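Local coordinates for UPF0255 protein frsA (Vibrio vulnificus, PDB 4I4C) that probably hydrolyses carboxylic esters, as an FrsA-family member of the alpha/beta-hydrolase clan, at residues 48-53 with 135-140; 200-205 with 318-323; 266-271 with 287-292. One frame throughout, in Å; residues are numbered along the deposited sequence.

Overall arrangement
Interactions 1 and 2 adjoin, their centres about 10 Å apart, and touch: Tyr49 OH lies 2.7 Å from Asp318 OD2, and Pro138 O lies 2.9 Å from Arg323 NH2, both probable hydrogen bonds. Interaction 2 also holds Gly201 and Leu202 of the hexanoic acid pocket, and the side chain of Arg53 of interaction 1 lies about 6 Å from the bound hexanoic acid. Interaction 3 belongs to the central sheet, its centre about 23 Å from that of interaction 2 and about 29 Å from that of interaction 1. Sheet and pocket loop nevertheless meet, Ala200 CA packing 4.1 Å from Phe271 CB. In sequence, interaction 3 is nested within the loop that interaction 2 closes.

Interaction 1: residues 48-53 with 135-140; sequences WYRNLR and AGYPHL
Two hydrogen bonds running in opposite senses join the loop 48-53 to the end of helix 121-136, and Tyr137 takes part in both. Its hydroxyl donates to the carbonyl of Asn51, with OH to O at 2.6 Å, in the carbonyl plane and on a lone pair. Its own carbonyl receives the side chain of Arg50: NE to Tyr137 O is 2.9 Å and nearly straight at 172°. That oxygen lies in the guanidinium plane, while NE is tilted 23° from the carbonyl plane. The Arg50 chain, extended from CG to NE, runs past the tyrosine ring in the opposite direction, CB lying 3.9 Å from CE2 of Tyr137.

A water completes the polar join. It accepts from Arg50 NH2 and donates to Ala135 O and Tyr137 O, so that Tyr137 O accepts a second hydrogen bond besides that from Arg50. The remaining guanidinium nitrogen, NH1, forms a salt bridge with Asp88.

The guanidinium of Arg53 sets one face over the phenol oxygen, with CZ 3.3 Å from Tyr137 OH, its plane 72° from that of the ring. A straight bond from Arg53 NE to Asn51 OD1 (3.0 Å), again on a lone pair, fixes its rotation; NH2 continues to Asp203 in a salt bridge. Tyr49 meets Leu140 by van der Waals contact, Tyr49 OH to Leu140 CD1 at 3.7 Å; the hydroxyl's polar partner is Asp318.

In chemical terms, a buried tyrosine has its phenol and carbonyl oxygens each tied to the same loop. Asp88 would be expected to temper the cost of burying the charge of Arg50, and Asp203 balances that of Arg53.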
loop_
_atom_site.group_PDB
_atom_site.type_symbol
_atom_site.label_atom_id
_atom_site.label_comp_id
_atom_site.label_asym_id
_atom_site.label_seq_id
_atom_site.Cartn_x
_atom_site.Cartn_y
_atom_site.Cartn_z
ATOM N N TRP A 48 20.404 -4.866 0.818
ATOM C CA TRP A 48 19.225 -4.983 1.649
ATOM C C TRP A 48 18.355 -6.067 1.056
ATOM O O TRP A 48 18.312 -6.216 -0.164
ATOM C CB TRP A 48 18.442 -3.659 1.659
ATOM C CG TRP A 48 19.192 -2.504 2.224
ATOM C CD1 TRP A 48 19.918 -1.582 1.527
ATOM C CD2 TRP A 48 19.281 -2.123 3.609
ATOM N NE1 TRP A 48 20.464 -0.664 2.387
ATOM C CE2 TRP A 48 20.085 -0.969 3.669
ATOM C CE3 TRP A 48 18.753 -2.641 4.797
ATOM C CZ2 TRP A 48 20.380 -0.325 4.872
ATOM C CZ3 TRP A 48 19.047 -1.999 5.995
ATOM C CH2 TRP A 48 19.856 -0.856 6.021
ATOM N N TYR A 49 17.694 -6.841 1.915
ATOM C CA TYR A 49 16.686 -7.813 1.463
ATOM C C TYR A 49 15.442 -7.042 1.029
ATOM O O TYR A 49 15.006 -7.121 -0.132
ATOM C CB TYR A 49 16.344 -8.799 2.585
ATOM C CG TYR A 49 14.966 -9.414 2.454
ATOM C CD1 TYR A 49 14.688 -10.348 1.465
ATOM C CD2 TYR A 49 13.940 -9.052 3.326
ATOM C CE1 TYR A 49 13.401 -10.905 1.344
ATOM C CE2 TYR A 49 12.682 -9.603 3.225
ATOM C CZ TYR A 49 12.409 -10.519 2.237
ATOM O OH TYR A 49 11.137 -11.046 2.150
ATOM N N ARG A 50 14.894 -6.269 1.962
ATOM C CA ARG A 50 13.771 -5.389 1.658
ATOM C C ARG A 50 14.125 -4.347 0.607
ATOM O O ARG A 50 15.252 -3.890 0.541
ATOM C CB ARG A 50 13.316 -4.679 2.932
ATOM C CG ARG A 50 12.610 -5.608 3.886
ATOM C CD ARG A 50 12.523 -4.995 5.260
ATOM N NE ARG A 50 11.900 -5.905 6.226
ATOM C CZ ARG A 50 12.560 -6.810 6.953
ATOM N NH1 ARG A 50 13.875 -6.979 6.805
ATOM N NH2 ARG A 50 11.894 -7.569 7.811
ATOM N N ASN A 51 13.156 -3.988 -0.231
ATOM C CA ASN A 51 13.296 -2.779 -1.018
ATOM C C ASN A 51 13.057 -1.599 -0.087
ATOM O O ASN A 51 11.973 -1.442 0.466
ATOM C CB ASN A 51 12.330 -2.751 -2.204
ATOM C CG ASN A 51 12.512 -1.513 -3.078
ATOM O OD1 ASN A 51 11.600 -0.706 -3.212
ATOM N ND2 ASN A 51 13.704 -1.351 -3.655
ATOM N N LEU A 52 14.102 -0.808 0.119
ATOM C CA LEU A 52 14.051 0.383 0.960
ATOM C C LEU A 52 13.259 1.497 0.288
ATOM O O LEU A 52 13.533 1.865 -0.856
ATOM C CB LEU A 52 15.470 0.880 1.222
ATOM C CG LEU A 52 15.989 0.737 2.636
ATOM C CD1 LEU A 52 15.729 -0.663 3.135
ATOM C CD2 LEU A 52 17.469 1.097 2.666
ATOM N N ARG A 53 12.284 2.026 1.016
ATOM C CA ARG A 53 11.425 3.101 0.528
ATOM C C ARG A 53 11.639 4.389 1.343
ATOM O O ARG A 53 10.668 4.995 1.812
ATOM C CB ARG A 53 9.967 2.676 0.674
ATOM C CG ARG A 53 9.657 1.276 0.153
ATOM C CD ARG A 53 8.967 1.326 -1.188
ATOM N NE ARG A 53 9.004 0.029 -1.868
ATOM C CZ ARG A 53 8.001 -0.845 -1.892
ATOM N NH1 ARG A 53 6.860 -0.572 -1.272
ATOM N NH2 ARG A 53 8.139 -1.996 -2.541
ATOM N N ALA A 135 7.859 -1.479 10.512
ATOM C CA ALA A 135 8.426 -2.615 11.252
ATOM C C ALA A 135 7.973 -3.961 10.673
ATOM O O ALA A 135 8.745 -4.918 10.611
ATOM C CB ALA A 135 8.071 -2.525 12.744
ATOM N N GLY A 136 6.714 -4.032 10.244
ATOM C CA GLY A 136 6.182 -5.275 9.720
ATOM C C GLY A 136 6.400 -5.446 8.220
ATOM O O GLY A 136 6.296 -6.553 7.676
ATOM N N TYR A 137 6.676 -4.341 7.543
ATOM C CA TYR A 137 6.900 -4.376 6.092
ATOM C C TYR A 137 7.958 -5.418 5.775
ATOM O O TYR A 137 8.997 -5.471 6.465
ATOM C CB TYR A 137 7.360 -2.991 5.629
ATOM C CG TYR A 137 7.957 -2.901 4.238
ATOM C CD1 TYR A 137 7.148 -2.704 3.114
ATOM C CD2 TYR A 137 9.335 -2.945 4.051
ATOM C CE1 TYR A 137 7.708 -2.589 1.840
ATOM C CE2 TYR A 137 9.901 -2.831 2.785
ATOM C CZ TYR A 137 9.084 -2.648 1.679
ATOM O OH TYR A 137 9.655 -2.523 0.415
ATOM N N PRO A 138 7.715 -6.243 4.736
ATOM C CA PRO A 138 6.583 -6.179 3.795
ATOM C C PRO A 138 5.377 -7.073 4.135
ATOM O O PRO A 138 4.629 -7.471 3.228
ATOM C CB PRO A 138 7.211 -6.683 2.504
ATOM C CG PRO A 138 8.116 -7.788 2.996
ATOM C CD PRO A 138 8.715 -7.231 4.294
ATOM N N HIS A 139 5.193 -7.406 5.406
ATOM C CA HIS A 139 3.954 -8.052 5.851
ATOM C C HIS A 139 3.740 -9.438 5.253
ATOM O O HIS A 139 2.684 -9.734 4.687
ATOM C CB HIS A 139 2.759 -7.135 5.569
ATOM C CG HIS A 139 2.980 -5.733 6.034
ATOM N ND1 HIS A 139 3.105 -5.409 7.368
ATOM C CD2 HIS A 139 3.117 -4.574 5.347
ATOM C CE1 HIS A 139 3.306 -4.111 7.484
ATOM N NE2 HIS A 139 3.313 -3.579 6.273
ATOM N N LEU A 140 4.772 -10.267 5.352
ATOM C CA LEU A 140 4.682 -11.675 5.001
ATOM C C LEU A 140 3.790 -12.368 6.023
ATOM O O LEU A 140 3.882 -12.084 7.220
ATOM C CB LEU A 140 6.072 -12.303 4.994
ATOM C CG LEU A 140 7.032 -11.759 3.926
ATOM C CD1 LEU A 140 8.259 -12.642 3.828
ATOM C CD2 LEU A 140 6.350 -11.637 2.567
HETATM O O HOH W 1 9.273 -6.976 9.015
#

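Interaction 2: residues 200-205 with 318-323; sequences AGLDSL and DVLASR. With 6NA (hexanoic acid), chain D.
Arg323 grips the carbonyl oxygen of Leu202 side-on, with two nitrogens converging on one atom. NE lies 2.7 Å from Leu202 O and NH2 2.6 Å from that oxygen; the N-H...O angles of 137° and 140° are bent, as expected when one acceptor serves both. The geometry is otherwise flat: the oxygen sits close to the guanidinium plane, and both nitrogens lie in the carbonyl plane. A bend at chi2 turns the arginine's end back along its own helix, where Val319 CG1 lies over one guanidinium face, offset toward the rim. The same guanidinium also reaches Pro138 O through NH2 and His139 O through NH1, so it joins three backbone carbonyls.

Through its backbone N-H Leu202 also binds the ligand. Leu202 N donates to O of hexanoic acid at 2.9 Å (159°), and the acid takes another hydrogen bond from Phe273 N. A type I turn from Gly201 to Ser204 carries Leu202 and Asp203 at its corners. Two backbone N-H groups meeting one ligand carboxyl are consistent with the oxyanion hole of alpha/beta-hydrolases.

Beyond these bonds the leucine side chain spreads over the helix. Leu202 CB meets Val319 CG1 at 4.0 Å, CD1 meets Leu320 CD2 at 4.1 Å with the two leucines crossing at about a right angle, and CD2 rests on the aliphatic Arg323 CG.

The contact thus seats the loop that follows strand 193-199 and precedes helix 210-217 against helix 314-323, whose arginine continues to the loop beyond helix 121-136.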
loop_
_atom_site.group_PDB
_atom_site.type_symbol
_atom_site.label_atom_id
_atom_site.label_comp_id
_atom_site.label_asym_id
_atom_site.label_seq_id
_atom_site.Cartn_x
_atom_site.Cartn_y
_atom_site.Cartn_z
ATOM N N ALA A 200 -3.813 1.230 -1.265
ATOM C CA ALA A 200 -2.398 1.125 -1.634
ATOM C C ALA A 200 -2.082 -0.270 -2.176
ATOM O O ALA A 200 -2.997 -1.042 -2.464
ATOM C CB ALA A 200 -1.500 1.470 -0.456
ATOM N N GLY A 201 -0.798 -0.595 -2.310
ATOM C CA GLY A 201 -0.395 -1.832 -2.958
ATOM C C GLY A 201 -0.211 -2.994 -2.000
ATOM O O GLY A 201 -0.511 -2.870 -0.816
ATOM N N LEU A 202 0.305 -4.114 -2.512
ATOM C CA LEU A 202 0.362 -5.375 -1.761
ATOM C C LEU A 202 1.277 -5.399 -0.521
ATOM O O LEU A 202 1.168 -6.308 0.296
ATOM C CB LEU A 202 0.724 -6.542 -2.693
ATOM C CG LEU A 202 -0.316 -6.863 -3.774
ATOM C CD1 LEU A 202 0.234 -7.886 -4.760
ATOM C CD2 LEU A 202 -1.615 -7.375 -3.148
ATOM N N ASP A 203 2.164 -4.419 -0.376
ATOM C CA ASP A 203 3.032 -4.362 0.807
ATOM C C ASP A 203 2.778 -3.142 1.696
ATOM O O ASP A 203 3.617 -2.776 2.529
ATOM C CB ASP A 203 4.522 -4.503 0.444
ATOM C CG ASP A 203 4.995 -3.451 -0.542
ATOM O OD1 ASP A 203 4.446 -2.337 -0.566
ATOM O OD2 ASP A 203 5.943 -3.742 -1.299
ATOM N N SER A 204 1.618 -2.515 1.513
ATOM C CA SER A 204 1.217 -1.423 2.395
ATOM C C SER A 204 0.040 -1.888 3.243
ATOM O O SER A 204 -0.590 -2.899 2.938
ATOM C CB SER A 204 0.793 -0.196 1.567
ATOM O OG SER A 204 1.910 0.489 1.009
ATOM N N LEU A 205 -0.261 -1.146 4.298
ATOM C CA LEU A 205 -1.480 -1.363 5.062
ATOM C C LEU A 205 -2.362 -0.139 4.838
ATOM O O LEU A 205 -1.858 0.947 4.530
ATOM C CB LEU A 205 -1.168 -1.519 6.564
ATOM C CG LEU A 205 -0.134 -2.531 7.070
ATOM C CD1 LEU A 205 0.034 -2.359 8.576
ATOM C CD2 LEU A 205 -0.493 -3.979 6.746
ATOM N N ASP A 318 8.577 -12.945 -2.523
ATOM C CA ASP A 318 8.097 -13.358 -1.198
ATOM C C ASP A 318 6.710 -12.764 -0.917
ATOM O O ASP A 318 5.797 -13.461 -0.463
ATOM C CB ASP A 318 9.064 -12.935 -0.077
ATOM C CG ASP A 318 10.384 -13.742 -0.043
ATOM O OD1 ASP A 318 10.557 -14.757 -0.765
ATOM O OD2 ASP A 318 11.261 -13.354 0.764
ATOM N N VAL A 319 6.549 -11.468 -1.173
ATOM C CA VAL A 319 5.240 -10.834 -1.021
ATOM C C VAL A 319 4.163 -11.507 -1.896
ATOM O O VAL A 319 3.043 -11.748 -1.439
ATOM C CB VAL A 319 5.290 -9.329 -1.350
ATOM C CG1 VAL A 319 3.879 -8.759 -1.510
ATOM C CG2 VAL A 319 6.045 -8.584 -0.273
ATOM N N LEU A 320 4.516 -11.807 -3.142
ATOM C CA LEU A 320 3.590 -12.452 -4.063
ATOM C C LEU A 320 3.171 -13.847 -3.586
ATOM O O LEU A 320 1.981 -14.180 -3.589
ATOM C CB LEU A 320 4.178 -12.494 -5.472
ATOM C CG LEU A 320 4.236 -11.109 -6.120
ATOM C CD1 LEU A 320 5.026 -11.155 -7.392
ATOM C CD2 LEU A 320 2.817 -10.608 -6.373
ATOM N N ALA A 321 4.151 -14.647 -3.164
ATOM C CA ALA A 321 3.888 -15.958 -2.599
ATOM C C ALA A 321 2.968 -15.878 -1.389
ATOM O O ALA A 321 2.087 -16.715 -1.217
ATOM C CB ALA A 321 5.199 -16.639 -2.215
ATOM N N SER A 322 3.183 -14.879 -0.541
ATOM C CA SER A 322 2.350 -14.705 0.639
ATOM C C SER A 322 0.902 -14.358 0.271
ATOM O O SER A 322 -0.048 -15.019 0.719
ATOM C CB SER A 322 2.957 -13.638 1.553
ATOM O OG SER A 322 2.498 -13.762 2.882
ATOM N N ARG A 323 0.727 -13.322 -0.542
ATOM C CA ARG A 323 -0.606 -12.850 -0.887
ATOM C C ARG A 323 -1.377 -13.945 -1.612
ATOM O O ARG A 323 -2.592 -14.052 -1.468
ATOM C CB ARG A 323 -0.545 -11.593 -1.767
ATOM C CG ARG A 323 0.180 -10.411 -1.140
ATOM C CD ARG A 323 -0.468 -9.929 0.154
ATOM N NE ARG A 323 0.358 -8.865 0.723
ATOM C CZ ARG A 323 1.315 -9.074 1.627
ATOM N NH1 ARG A 323 1.529 -10.296 2.098
ATOM N NH2 ARG A 323 2.051 -8.062 2.069
HETATM C CA 6NA D . 2.675 -4.155 -6.835
HETATM C C 6NA D . 2.264 -3.593 -5.521
HETATM O O 6NA D . 1.117 -3.372 -5.247
HETATM C CB 6NA D . 3.233 -5.512 -6.774
HETATM C CG 6NA D . 3.543 -6.185 -8.013
HETATM C CD 6NA D . 4.611 -5.655 -8.844
HETATM C C6 6NA D . 5.940 -6.111 -8.508
HETATM O OXT 6NA D . 3.085 -3.333 -4.696
#

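Interaction 3: residues 266-271 with 287-292; sequences VGLIGF and EKIKAC
Leu268 and Ile289 carry the apolar half of this contact, their side chains crossing at about a right angle. The isoleucine end is folded toward the strand 266-271 (chi2 -46°), which places Ile289 CD1 among the leucine carbons, 3.9 Å from Leu268 CG, while Ile289 CG1 lies 3.9 Å from Leu268 CD1. The same isoleucine CD1 also reaches Val266 CG1 at 4.0 Å, so one methyl touches two residues of the strand. Further along, Cys292 stands on the same face of the sheet as Leu268, and its SG packs against Leu268 CB at 4.3 Å. Helix 273-284 covers both residues through Met278 and Ser282.

Backbone bonds set this alignment. Lys290 N donates to Val266 O at 2.9 Å, with an N-H...O angle of 168°. Leu268 N donates to Ala291 O, also at 2.9 Å but more bent, at 133°. Cys292 CA adds a CA-H...O contact to Leu268 O, supporting the parallel pairing of Leu268 with Cys292. The Lys290 chain, bent at chi2 and chi4, brings NZ to Glu287 O and His264 O.

Strand 266-271 also pairs with strand 193-199 on its far edge, Gly267 and Ile269 bonding to Val195, Ile197 and Ser199. The contact between 266-271 and 287-292 joins the two strands of a beta-alpha-beta crossover, made of strand 266-271, helix 273-284 and strand 291-295, within the mostly parallel, helix-flanked sheet characteristic of the alpha/beta-hydrolase fold.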
loop_
_atom_site.group_PDB
_atom_site.type_symbol
_atom_site.label_atom_id
_atom_site.label_comp_id
_atom_site.label_asym_id
_atom_site.label_seq_id
_atom_site.Cartn_x
_atom_site.Cartn_y
_atom_site.Cartn_z
ATOM N N VAL A 266 -18.484 10.298 -5.410
ATOM C CA VAL A 266 -17.498 9.306 -4.985
ATOM C C VAL A 266 -16.368 9.206 -5.994
ATOM O O VAL A 266 -16.609 9.063 -7.201
ATOM C CB VAL A 266 -18.132 7.898 -4.870
ATOM C CG1 VAL A 266 -17.053 6.840 -4.603
ATOM C CG2 VAL A 266 -19.201 7.879 -3.799
ATOM N N GLY A 267 -15.138 9.271 -5.493
ATOM C CA GLY A 267 -13.950 9.078 -6.310
ATOM C C GLY A 267 -13.056 7.952 -5.818
ATOM O O GLY A 267 -13.326 7.331 -4.788
ATOM N N LEU A 268 -11.975 7.699 -6.552
ATOM C CA LEU A 268 -11.081 6.590 -6.251
ATOM C C LEU A 268 -9.626 7.004 -6.428
ATOM O O LEU A 268 -9.270 7.608 -7.434
ATOM C CB LEU A 268 -11.374 5.396 -7.170
ATOM C CG LEU A 268 -12.774 4.779 -7.247
ATOM C CD1 LEU A 268 -12.861 3.757 -8.405
ATOM C CD2 LEU A 268 -13.178 4.137 -5.914
ATOM N N ILE A 269 -8.792 6.687 -5.436
ATOM C CA ILE A 269 -7.339 6.843 -5.539
ATOM C C ILE A 269 -6.690 5.472 -5.324
ATOM O O ILE A 269 -7.012 4.774 -4.369
ATOM C CB ILE A 269 -6.798 7.847 -4.486
ATOM C CG1 ILE A 269 -7.597 9.164 -4.548
ATOM C CG2 ILE A 269 -5.333 8.119 -4.722
ATOM C CD1 ILE A 269 -7.251 10.169 -3.458
ATOM N N GLY A 270 -5.793 5.081 -6.221
ATOM C CA GLY A 270 -5.180 3.767 -6.176
ATOM C C GLY A 270 -3.684 3.858 -6.431
ATOM O O GLY A 270 -3.260 4.333 -7.482
ATOM N N PHE A 271 -2.887 3.429 -5.454
ATOM C CA PHE A 271 -1.431 3.394 -5.584
ATOM C C PHE A 271 -0.984 1.968 -5.862
ATOM O O PHE A 271 -1.545 1.024 -5.303
ATOM C CB PHE A 271 -0.777 3.844 -4.276
ATOM C CG PHE A 271 -1.206 5.210 -3.813
ATOM C CD1 PHE A 271 -0.534 6.346 -4.242
ATOM C CD2 PHE A 271 -2.259 5.353 -2.918
ATOM C CE1 PHE A 271 -0.920 7.613 -3.793
ATOM C CE2 PHE A 271 -2.647 6.612 -2.464
ATOM C CZ PHE A 271 -1.971 7.739 -2.906
ATOM N N GLU A 287 -21.347 4.958 -13.361
ATOM C CA GLU A 287 -22.216 6.034 -12.880
ATOM C C GLU A 287 -21.852 6.430 -11.462
ATOM O O GLU A 287 -21.763 7.623 -11.128
ATOM C CB GLU A 287 -23.693 5.624 -12.944
ATOM C CG GLU A 287 -24.321 5.817 -14.332
ATOM C CD GLU A 287 -24.228 7.261 -14.799
ATOM O OE1 GLU A 287 -24.737 8.148 -14.077
ATOM O OE2 GLU A 287 -23.636 7.509 -15.875
ATOM N N LYS A 288 -21.643 5.410 -10.634
ATOM C CA LYS A 288 -21.322 5.602 -9.229
ATOM C C LYS A 288 -19.941 6.207 -9.020
ATOM O O LYS A 288 -19.721 6.897 -8.033
ATOM C CB LYS A 288 -21.429 4.279 -8.468
ATOM C CG LYS A 288 -22.829 3.694 -8.424
ATOM C CD LYS A 288 -22.803 2.296 -7.849
ATOM C CE LYS A 288 -24.125 1.582 -8.065
ATOM N NZ LYS A 288 -24.015 0.114 -7.805
ATOM N N ILE A 289 -19.008 5.942 -9.935
ATOM C CA ILE A 289 -17.660 6.503 -9.826
ATOM C C ILE A 289 -17.560 7.787 -10.644
ATOM O O ILE A 289 -17.777 7.776 -11.852
ATOM C CB ILE A 289 -16.584 5.508 -10.299
ATOM C CG1 ILE A 289 -16.555 4.274 -9.392
ATOM C CG2 ILE A 289 -15.214 6.173 -10.354
ATOM C CD1 ILE A 289 -16.589 4.623 -7.914
ATOM N N LYS A 290 -17.234 8.888 -9.978
ATOM C CA LYS A 290 -17.167 10.198 -10.623
ATOM C C LYS A 290 -15.753 10.576 -11.065
ATOM O O LYS A 290 -15.575 11.403 -11.961
ATOM C CB LYS A 290 -17.714 11.264 -9.675
ATOM C CG LYS A 290 -19.196 11.086 -9.338
ATOM C CD LYS A 290 -20.047 11.014 -10.621
ATOM C CE LYS A 290 -21.551 11.035 -10.333
ATOM N NZ LYS A 290 -21.967 9.981 -9.339
ATOM N N ALA A 291 -14.747 9.975 -10.430
ATOM C CA ALA A 291 -13.353 10.277 -10.757
ATOM C C ALA A 291 -12.433 9.182 -10.257
ATOM O O ALA A 291 -12.713 8.577 -9.236
ATOM C CB ALA A 291 -12.942 11.610 -10.145
ATOM N N CYS A 292 -11.337 8.945 -10.976
ATOM C CA CYS A 292 -10.329 7.976 -10.559
ATOM C C CYS A 292 -8.915 8.510 -10.818
ATOM O O CYS A 292 -8.646 9.128 -11.849
ATOM C CB CYS A 292 -10.540 6.621 -11.262
ATOM S SG CYS A 292 -9.267 5.346 -10.862
#